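TRAP dicarboxylate transporter-DctP subunit (Desulfovibrio salexigens, PDB 4N6D) probably captures a small organic acid in the periplasm and delivers it to a TRAP-type membrane transporter. Local coordinates at residues Q53-E56 with K57-G61; D215-F218 with A219-C222; Q298-K301 with D302-P306. All coordinates share one frame; numbering follows the deposited sequence.

Interaction 1 (Q53-E56 with K57-G61); sequences QEVE and KRTAG. With I3C (5-amino-2,4,6-triiodobenzene-1,3-dicarboxylic acid), chain B.
Glu54 reaches one turn forward to Arg58: its chain bends at the second torsion (chi2 -48°), while the Arg58 chain runs out extended from CG to NE. The two side chains, one helical turn apart, meet as a salt bridge. Arg58 NE donates to Glu54 OE1 at 3.0 Å, on the anti lone pair of that oxygen. NH2 adds a weak second bond to the same oxygen. Both bonds fall on one oxygen, and the carboxylate and guanidinium planes stand 72° apart, so the pair is neither two-oxygen nor flat. Arg58 NH2 also bridges to Glu261 of helix 249-285, which places the arginine between two acids. The other carboxylate oxygen, Glu54 OE2, receives a hydrogen bond from a water at 2.7 Å. That water accepts from Lys57 NZ and so links glutamate and lysine indirectly.

Behind this surface cluster, Thr59 turns its hydroxyl back to the helix. Thr59 OG1 donates to Val55 O at 2.8 Å, and Thr59 N donates to the same oxygen at 3.1 Å. The two donors come from opposite faces of the carbonyl plane. Thr59 OG1 is also hydrogen-bonded to Val63 N, at the start of strand 63-68. Val55 packs its side chain against Leu255 and Leu258 of helix 249-285. Glu56 OE2 is hydrogen-bonded to Val65 N.

At the end, Gly61 N bonds to Glu56 O at 2.9 Å and Ala60 N bonds to Lys57 O at 3.1 Å. The triiodinated phasing compound I3C lies beside this turn, with its N13 3.6 Å from Ala60 CA. Ala60 has positive phi (58°) and is the C-prime residue of a Schellman motif, here ending the helix of a beta-alpha-beta unit.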
ATOM      1  N   GLN A  53      -1.124 -18.027 -11.380  1.00  9.51           N
ATOM      2  CA  GLN A  53      -0.875 -18.408 -12.771  1.00 13.30           C
ATOM      3  C   GLN A  53       0.595 -18.786 -12.953  1.00 12.51           C
ATOM      4  O   GLN A  53       0.912 -19.793 -13.567  1.00 15.55           O
ATOM      5  CB  GLN A  53      -1.230 -17.256 -13.707  1.00 18.47           C
ATOM      6  CG  GLN A  53      -2.731 -16.985 -13.810  1.00 28.15           C
ATOM      7  CD  GLN A  53      -3.045 -15.616 -14.397  1.00 42.99           C
ATOM      8  OE1 GLN A  53      -2.200 -14.981 -15.042  1.00 45.69           O
ATOM      9  NE2 GLN A  53      -4.269 -15.151 -14.169  1.00 49.01           N
ATOM     10  N   GLU A  54       1.487 -17.963 -12.418  1.00 13.55           N
ATOM     11  CA  GLU A  54       2.914 -18.198 -12.602  1.00 13.48           C
ATOM     12  C   GLU A  54       3.403 -19.402 -11.811  1.00 10.50           C
ATOM     13  O   GLU A  54       4.224 -20.159 -12.279  1.00 11.48           O
ATOM     14  CB  GLU A  54       3.715 -16.952 -12.225  1.00 16.02           C
ATOM     15  CG  GLU A  54       3.715 -15.872 -13.302  1.00 23.14           C
ATOM     16  CD  GLU A  54       4.031 -16.414 -14.715  1.00 28.14           C
ATOM     17  OE1 GLU A  54       5.080 -17.083 -14.939  1.00 30.68           O
ATOM     18  OE2 GLU A  54       3.198 -16.198 -15.608  1.00 31.88           O
ATOM     19  N   VAL A  55       2.851 -19.608 -10.620  1.00  9.58           N
ATOM     20  CA  VAL A  55       3.243 -20.768  -9.820  1.00  9.13           C
ATOM     21  C   VAL A  55       2.817 -22.089 -10.486  1.00  9.86           C
ATOM     22  O   VAL A  55       3.591 -23.025 -10.560  1.00  9.89           O
ATOM     23  CB  VAL A  55       2.676 -20.680  -8.397  1.00  9.19           C
ATOM     24  CG1 VAL A  55       2.762 -22.013  -7.684  1.00  8.22           C
ATOM     25  CG2 VAL A  55       3.412 -19.599  -7.621  1.00 10.10           C
ATOM     26  N   GLU A  56       1.587 -22.156 -10.983  1.00 11.15           N
ATOM     27  CA  GLU A  56       1.114 -23.365 -11.621  1.00 10.05           C
ATOM     28  C   GLU A  56       1.902 -23.643 -12.886  1.00 11.00           C
ATOM     29  O   GLU A  56       2.213 -24.797 -13.184  1.00 14.08           O
ATOM     30  CB  GLU A  56      -0.404 -23.274 -11.901  1.00 12.10           C
ATOM     31  CG  GLU A  56      -1.195 -23.122 -10.610  1.00  9.43           C
ATOM     32  CD  GLU A  56      -2.714 -23.246 -10.769  1.00 15.65           C
ATOM     33  OE1 GLU A  56      -3.232 -23.077 -11.896  1.00 14.50           O
ATOM     34  OE2 GLU A  56      -3.388 -23.537  -9.747  1.00 13.99           O
ATOM     35  N   LYS A  57       2.249 -22.586 -13.617  1.00 11.48           N
ATOM     36  CA  LYS A  57       2.959 -22.749 -14.887  1.00 11.17           C
ATOM     37  C   LYS A  57       4.392 -23.185 -14.609  1.00 13.26           C
ATOM     38  O   LYS A  57       4.876 -24.142 -15.205  1.00 13.73           O
ATOM     39  CB  LYS A  57       2.942 -21.450 -15.703  1.00 13.91           C
ATOM     40  CG  LYS A  57       3.622 -21.547 -17.075  1.00 14.84           C
ATOM     41  CD  LYS A  57       3.482 -20.230 -17.824  1.00 19.42           C
ATOM     42  CE  LYS A  57       4.232 -20.241 -19.157  1.00 22.73           C
ATOM     43  NZ  LYS A  57       4.312 -18.874 -19.690  1.00 22.24           N
ATOM     44  N   ARG A  58       5.069 -22.484 -13.700  1.00 13.26           N
ATOM     45  CA  ARG A  58       6.507 -22.707 -13.503  1.00 12.06           C
ATOM     46  C   ARG A  58       6.804 -24.030 -12.820  1.00 13.59           C
ATOM     47  O   ARG A  58       7.890 -24.583 -12.974  1.00 16.00           O
ATOM     48  CB  ARG A  58       7.102 -21.562 -12.689  1.00 10.95           C
ATOM     49  CG  ARG A  58       7.158 -20.303 -13.474  1.00 10.97           C
ATOM     50  CD  ARG A  58       7.688 -19.165 -12.640  1.00 13.46           C
ATOM     51  NE  ARG A  58       7.481 -17.905 -13.327  1.00 11.55           N
ATOM     52  CZ  ARG A  58       8.097 -16.764 -13.017  1.00 14.52           C
ATOM     53  NH1 ARG A  58       9.029 -16.718 -12.067  1.00 12.89           N
ATOM     54  NH2 ARG A  58       7.814 -15.669 -13.708  1.00 17.70           N
ATOM     55  N   THR A  59       5.832 -24.551 -12.076  1.00 10.54           N
ATOM     56  CA  THR A  59       5.980 -25.861 -11.433  1.00 11.01           C
ATOM     57  C   THR A  59       5.422 -27.007 -12.281  1.00 14.36           C
ATOM     58  O   THR A  59       5.335 -28.158 -11.820  1.00 14.77           O
ATOM     59  CB  THR A  59       5.312 -25.905 -10.034  1.00 10.07           C
ATOM     60  OG1 THR A  59       3.891 -25.781 -10.163  1.00 12.18           O
ATOM     61  CG2 THR A  59       5.845 -24.835  -9.131  1.00 10.74           C
ATOM     62  N   ALA A  60       5.048 -26.688 -13.516  1.00 15.28           N
ATOM     63  CA  ALA A  60       4.619 -27.691 -14.482  1.00 15.80           C
ATOM     64  C   ALA A  60       3.449 -28.441 -13.923  1.00 12.98           C
ATOM     65  O   ALA A  60       3.307 -29.644 -14.114  1.00 14.97           O
ATOM     66  CB  ALA A  60       5.756 -28.645 -14.826  1.00 23.49           C
ATOM     67  N   GLY A  61       2.599 -27.709 -13.218  1.00 16.46           N
ATOM     68  CA  GLY A  61       1.370 -28.273 -12.686  1.00 17.94           C
ATOM     69  C   GLY A  61       1.535 -29.072 -11.406  1.00 16.11           C
ATOM     70  O   GLY A  61       0.567 -29.620 -10.905  1.00 15.73           O
TER
HETATM   71  I3  I3C B 401       5.234 -31.158 -19.166  0.50 21.04           I
HETATM   72  I2  I3C B 401       0.843 -28.076 -16.505  0.50 27.29           I
HETATM   73  I1  I3C B 401       0.073 -33.900 -17.908  0.50 32.58           I
HETATM   74  O8  I3C B 401       3.587 -34.369 -18.234  0.50 28.50           O
HETATM   75  O9  I3C B 401       3.170 -33.617 -20.233  0.50 34.36           O
HETATM   76  C10 I3C B 401      -0.611 -30.874 -16.753  0.50 29.30           C
HETATM   77  N13 I3C B 401       3.667 -28.727 -17.829  0.50 29.53           N
HETATM   78  C1  I3C B 401       2.535 -32.221 -18.391  0.50 23.90           C
HETATM   79  C6  I3C B 401       3.307 -31.080 -18.363  0.50 21.45           C
HETATM   80  C5  I3C B 401       2.840 -29.897 -17.832  0.50 24.96           C
HETATM   81  C4  I3C B 401       1.569 -29.860 -17.318  0.50 22.11           C
HETATM   82  C3  I3C B 401       0.766 -30.984 -17.324  0.50 17.15           C
HETATM   83  C2  I3C B 401       1.256 -32.164 -17.864  0.50 12.26           C
HETATM   84  C7  I3C B 401       3.118 -33.466 -18.983  0.50 30.75           C
HETATM   85  O11 I3C B 401      -1.602 -30.803 -17.528  0.50 28.87           O
HETATM   86  O12 I3C B 401      -0.784 -30.827 -15.505  0.50 34.92           O
HETATM   87  O   HOH W   1       3.052 -16.963 -18.177  1.00 36.02           O

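Interaction 2 (D215-F218 with A219-C222)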
ATOM      1  N   ASP A 215     -12.638   3.601 -10.212  1.00 14.98           N
ATOM      2  CA  ASP A 215     -13.156   2.340  -9.681  1.00 14.44           C
ATOM      3  C   ASP A 215     -14.446   2.535  -8.877  1.00 16.29           C
ATOM      4  O   ASP A 215     -15.331   1.674  -8.866  1.00 16.68           O
ATOM      5  CB  ASP A 215     -12.122   1.663  -8.772  1.00 14.51           C
ATOM      6  CG  ASP A 215     -10.891   1.150  -9.524  1.00 18.68           C
ATOM      7  OD1 ASP A 215     -10.812   1.259 -10.771  1.00 22.67           O
ATOM      8  OD2 ASP A 215     -10.001   0.622  -8.831  1.00 19.94           O
ATOM      9  N   LEU A 216     -14.520   3.659  -8.176  1.00 12.13           N
ATOM     10  CA  LEU A 216     -15.703   4.041  -7.416  1.00 15.26           C
ATOM     11  C   LEU A 216     -16.357   5.332  -7.954  1.00 13.19           C
ATOM     12  O   LEU A 216     -17.207   5.948  -7.306  1.00 17.06           O
ATOM     13  CB  LEU A 216     -15.323   4.194  -5.950  1.00 18.06           C
ATOM     14  CG  LEU A 216     -14.917   2.889  -5.261  1.00 23.19           C
ATOM     15  CD1 LEU A 216     -14.435   3.148  -3.829  1.00 20.45           C
ATOM     16  CD2 LEU A 216     -16.067   1.896  -5.256  1.00 26.87           C
ATOM     17  N   ASN A 217     -15.955   5.729  -9.151  1.00 14.92           N
ATOM     18  CA  ASN A 217     -16.568   6.868  -9.835  1.00 12.49           C
ATOM     19  C   ASN A 217     -16.509   8.159  -9.029  1.00 15.43           C
ATOM     20  O   ASN A 217     -17.353   9.039  -9.204  1.00 14.21           O
ATOM     21  CB  ASN A 217     -18.031   6.562 -10.198  1.00 14.86           C
ATOM     22  CG  ASN A 217     -18.599   7.535 -11.238  1.00 15.35           C
ATOM     23  OD1 ASN A 217     -17.892   8.031 -12.114  1.00 17.76           O
ATOM     24  ND2 ASN A 217     -19.880   7.838 -11.113  1.00 16.46           N
ATOM     25  N   PHE A 218     -15.507   8.296  -8.161  1.00 15.22           N
ATOM     26  CA  PHE A 218     -15.391   9.534  -7.396  1.00 12.71           C
ATOM     27  C   PHE A 218     -15.099  10.757  -8.263  1.00  9.75           C
ATOM     28  O   PHE A 218     -15.343  11.888  -7.850  1.00 13.35           O
ATOM     29  CB  PHE A 218     -14.377   9.396  -6.262  1.00 11.55           C
ATOM     30  CG  PHE A 218     -14.937   8.717  -5.056  1.00 15.04           C
ATOM     31  CD1 PHE A 218     -15.953   9.314  -4.334  1.00 20.03           C
ATOM     32  CD2 PHE A 218     -14.464   7.488  -4.649  1.00 19.61           C
ATOM     33  CE1 PHE A 218     -16.484   8.691  -3.232  1.00 23.44           C
ATOM     34  CE2 PHE A 218     -14.998   6.862  -3.547  1.00 24.25           C
ATOM     35  CZ  PHE A 218     -16.006   7.461  -2.846  1.00 21.86           C
ATOM     36  N   ALA A 219     -14.598  10.543  -9.476  1.00 11.21           N
ATOM     37  CA  ALA A 219     -14.284  11.646 -10.364  1.00 11.67           C
ATOM     38  C   ALA A 219     -15.534  12.403 -10.808  1.00 12.18           C
ATOM     39  O   ALA A 219     -15.432  13.548 -11.216  1.00 11.27           O
ATOM     40  CB  ALA A 219     -13.533  11.157 -11.577  1.00 12.02           C
ATOM     41  N   GLU A 220     -16.713  11.782 -10.722  1.00 14.96           N
ATOM     42  CA  GLU A 220     -17.919  12.491 -11.121  1.00 14.37           C
ATOM     43  C   GLU A 220     -18.122  13.704 -10.232  1.00 15.95           C
ATOM     44  O   GLU A 220     -18.605  14.737 -10.680  1.00 12.70           O
ATOM     45  CB  GLU A 220     -19.166  11.607 -11.083  1.00 16.00           C
ATOM     46  CG  GLU A 220     -20.411  12.331 -11.612  1.00 16.71           C
ATOM     47  CD  GLU A 220     -21.512  11.393 -12.025  1.00 26.52           C
ATOM     48  OE1 GLU A 220     -21.485  10.226 -11.598  1.00 23.96           O
ATOM     49  OE2 GLU A 220     -22.408  11.829 -12.779  1.00 23.52           O
ATOM     50  N   ILE A 221     -17.745  13.553  -8.970  1.00 11.77           N
ATOM     51  CA  ILE A 221     -17.959  14.571  -7.963  1.00 13.58           C
ATOM     52  C   ILE A 221     -16.691  15.369  -7.661  1.00 10.66           C
ATOM     53  O   ILE A 221     -16.745  16.592  -7.520  1.00 14.31           O
ATOM     54  CB  ILE A 221     -18.455  13.921  -6.661  1.00 15.39           C
ATOM     55  CG1 ILE A 221     -19.781  13.204  -6.909  1.00 18.27           C
ATOM     56  CG2 ILE A 221     -18.592  14.970  -5.572  1.00 19.07           C
ATOM     57  CD1 ILE A 221     -20.248  12.402  -5.711  1.00 23.35           C
ATOM     58  N   CYS A 222     -15.551  14.679  -7.572  1.00 14.99           N
ATOM     59  CA  CYS A 222     -14.292  15.318  -7.196  1.00 14.34           C
ATOM     60  C   CYS A 222     -13.416  15.419  -8.415  1.00 10.10           C
ATOM     61  O   CYS A 222     -12.744  14.461  -8.771  1.00 11.70           O
ATOM     62  CB  CYS A 222     -13.549  14.500  -6.151  1.00 15.20           C
ATOM     63  SG  CYS A 222     -14.504  14.246  -4.649  1.00 15.79           S
TER
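Asn217 and Glu220 face each other across a beta turn, closed by the bond from Glu220 N to Asn217 O, in the loop between helix 212-215 and strand 224-226 of this periplasmic binding protein fold. The Glu220 side chain can be followed outward. Its CB lies 3.7 Å from Asn217 O and close to Asn217 ND2. CG stands anti to the backbone N (chi1 -175°), and the chain stays extended beyond it. CD comes within 4.0 Å of Asn217 ND2. At the tip, OE1 accepts a hydrogen bond from Asn217 ND2 at 2.9 Å. The donor arrives on the anti side of this oxygen, 23° out of the carboxylate plane. The amide and carboxylate planes are 55° apart, so the two groups do not lie flat together.

The amide of Asn217 is held at both ends. Its OD1 bonds to the hydroxyl of Tyr285, at the end of helix 249-285, while ND2 serves the glutamate. Asn217 has positive phi, which lets the chain change direction after the helix.

Phe218 points its ring the other way, onto Leu198 and Thr194 of helix 194-200 and onto Met191. Leu216 O sits over one face of the ring, offset toward the rim. Ala219 packs on Ala281 and Tyr285. The loop is thus held between two helices.

The carbonyl of Phe218 accepts two backbone donors. Ile221 N reaches Phe218 O from above the carbonyl plane, whereas Cys222 N approaches nearly end-on at 2.8 Å.

Interaction 3 (Q298-K301 with D302-P306); sequences QAIK and DKTLP
The backbone of Gln298 to Lys303 is regular helix, with Asp302 N bonded to Gln298 O and Lys303 N to Ala299 O, before the helix kinks at Pro306. On its outer surface, Gln298 reaches one turn forward to Asp302. Its chain bends at the second torsion (chi2 58°), which carries the amide over the aspartate. Gln298 NE2 donates to Asp302 OD1 at 2.8 Å. The acceptor lies in the amide plane, but the donor stands above the carboxylate plane, and the two planes are 50° apart.

Thr304 lies on the inner side. Its OG1 donates to Ile300 O at 2.9 Å, from a tilt of 32° out of the carbonyl plane. The bond from Thr304 N to the same oxygen is weak. Thr304 N also bonds to Lys301 O at 3.2 Å, from well above that carbonyl plane. Thr304 CG2 meets Ile300 CG2 at 4.3 Å.

Thr304 touches Ile178 and Ser181 of helix 173-181, and Ile300 rests on Leu161 and Leu182. The arrangement is a proline-kinked, amphipathic surface helix, with an i to i+4 polar pair outside and packing residues inside.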
ATOM      1  N   GLN A 298       7.150  21.342   1.866  1.00 13.79           N
ATOM      2  CA  GLN A 298       8.062  21.318   3.010  1.00 12.46           C
ATOM      3  C   GLN A 298       7.313  21.582   4.310  1.00 13.55           C
ATOM      4  O   GLN A 298       7.631  21.003   5.330  1.00 14.34           O
ATOM      5  CB  GLN A 298       9.169  22.345   2.837  1.00 17.08           C
ATOM      6  CG  GLN A 298      10.227  22.309   3.943  1.00 16.47           C
ATOM      7  CD  GLN A 298      10.900  20.955   4.073  1.00 18.70           C
ATOM      8  OE1 GLN A 298      11.337  20.372   3.085  1.00 23.44           O
ATOM      9  NE2 GLN A 298      10.941  20.429   5.285  1.00 19.94           N
ATOM     10  N   ALA A 299       6.319  22.463   4.279  1.00 14.03           N
ATOM     11  CA  ALA A 299       5.508  22.698   5.469  1.00 13.24           C
ATOM     12  C   ALA A 299       4.788  21.422   5.880  1.00 11.49           C
ATOM     13  O   ALA A 299       4.711  21.099   7.070  1.00 13.26           O
ATOM     14  CB  ALA A 299       4.523  23.833   5.252  1.00 13.79           C
ATOM     15  N   ILE A 300       4.267  20.687   4.906  1.00 12.84           N
ATOM     16  CA  ILE A 300       3.617  19.415   5.202  1.00 14.93           C
ATOM     17  C   ILE A 300       4.586  18.464   5.885  1.00 12.83           C
ATOM     18  O   ILE A 300       4.226  17.827   6.863  1.00 13.78           O
ATOM     19  CB  ILE A 300       3.036  18.755   3.948  1.00 16.29           C
ATOM     20  CG1 ILE A 300       1.864  19.587   3.440  1.00 12.35           C
ATOM     21  CG2 ILE A 300       2.581  17.316   4.264  1.00 17.57           C
ATOM     22  CD1 ILE A 300       1.377  19.179   2.063  1.00 14.00           C
ATOM     23  N   LYS A 301       5.824  18.385   5.395  1.00 12.46           N
ATOM     24  CA  LYS A 301       6.837  17.539   6.034  1.00 15.17           C
ATOM     25  C   LYS A 301       7.087  17.945   7.483  1.00 12.49           C
ATOM     26  O   LYS A 301       7.146  17.109   8.393  1.00 15.48           O
ATOM     27  CB  LYS A 301       8.172  17.628   5.311  1.00 22.04           C
ATOM     28  CG  LYS A 301       8.280  16.888   3.998  1.00 29.94           C
ATOM     29  CD  LYS A 301       9.758  16.688   3.609  1.00 30.70           C
ATOM     30  CE  LYS A 301      10.546  15.961   4.722  1.00 38.44           C
ATOM     31  NZ  LYS A 301      11.983  15.643   4.405  1.00 42.86           N
ATOM     32  N   ASP A 302       7.255  19.243   7.698  1.00 12.89           N
ATOM     33  CA  ASP A 302       7.565  19.760   9.012  1.00 13.67           C
ATOM     34  C   ASP A 302       6.429  19.451   9.974  1.00 15.89           C
ATOM     35  O   ASP A 302       6.663  19.125  11.130  1.00 17.89           O
ATOM     36  CB  ASP A 302       7.793  21.275   8.963  1.00 14.67           C
ATOM     37  CG  ASP A 302       9.011  21.660   8.153  1.00 19.27           C
ATOM     38  OD1 ASP A 302       9.826  20.774   7.810  1.00 19.92           O
ATOM     39  OD2 ASP A 302       9.153  22.870   7.850  1.00 21.72           O
ATOM     40  N   LYS A 303       5.197  19.557   9.484  1.00 13.27           N
ATOM     41  CA  LYS A 303       4.029  19.379  10.339  1.00 13.87           C
ATOM     42  C   LYS A 303       3.772  17.925  10.642  1.00 15.02           C
ATOM     43  O   LYS A 303       3.068  17.611  11.603  1.00 16.82           O
ATOM     44  CB  LYS A 303       2.790  20.023   9.699  1.00 11.96           C
ATOM     45  CG  LYS A 303       2.837  21.563   9.751  1.00 13.72           C
ATOM     46  CD  LYS A 303       1.824  22.185   8.790  1.00 17.53           C
ATOM     47  CE  LYS A 303       1.826  23.712   8.807  1.00 19.22           C
ATOM     48  NZ  LYS A 303       1.199  24.309  10.037  1.00 21.37           N
ATOM     49  N   THR A 304       4.330  17.032   9.827  1.00 13.05           N
ATOM     50  CA  THR A 304       4.040  15.606   9.984  1.00 14.67           C
ATOM     51  C   THR A 304       5.253  14.863  10.573  1.00 17.16           C
ATOM     52  O   THR A 304       5.205  13.666  10.803  1.00 14.15           O
ATOM     53  CB  THR A 304       3.526  14.928   8.674  1.00 26.13           C
ATOM     54  OG1 THR A 304       4.493  15.014   7.631  1.00 22.87           O
ATOM     55  CG2 THR A 304       2.230  15.559   8.203  1.00 26.05           C
ATOM     56  N   LEU A 305       6.328  15.586  10.849  1.00 16.53           N
ATOM     57  CA  LEU A 305       7.503  14.958  11.467  1.00 19.13           C
ATOM     58  C   LEU A 305       7.174  14.205  12.781  1.00 10.84           C
ATOM     59  O   LEU A 305       7.743  13.142  13.031  1.00 13.48           O
ATOM     60  CB  LEU A 305       8.622  15.987  11.672  1.00 23.77           C
ATOM     61  CG  LEU A 305      10.001  15.429  12.044  1.00 32.01           C
ATOM     62  CD1 LEU A 305      10.439  14.293  11.113  1.00 35.71           C
ATOM     63  CD2 LEU A 305      11.020  16.543  12.009  1.00 32.59           C
ATOM     64  N   PRO A 306       6.228  14.705  13.597  1.00 10.67           N
ATOM     65  CA  PRO A 306       5.841  13.942  14.796  1.00 14.39           C
ATOM     66  C   PRO A 306       5.382  12.499  14.522  1.00 11.09           C
ATOM     67  O   PRO A 306       5.547  11.640  15.400  1.00 13.10           O
ATOM     68  CB  PRO A 306       4.714  14.771  15.398  1.00 16.81           C
ATOM     69  CG  PRO A 306       5.007  16.184  14.917  1.00 15.40           C
ATOM     70  CD  PRO A 306       5.588  16.040  13.552  1.00 16.60           C
TER

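In the fold
Following the chain from the N terminus, the three contacts come in series and none nests in or crosses another. Interaction 1 closes the turn from helix 43-58 into strand 63-68, at the edge of the five-stranded sheet. Interaction 2 closes the loop between helix 212-215 and strand 224-226, leading into the four-stranded sheet. Interaction 3 closes no loop and lies within helix 294-317, against helix 173-181. Interactions 1 and 3 sit on opposite sides of the chain's centre, their centres about 47 Å apart. The long helix 249-285 is shared: it meets Val55 and Arg58 near its start and Asn217, Ala219 and Glu220 near its end.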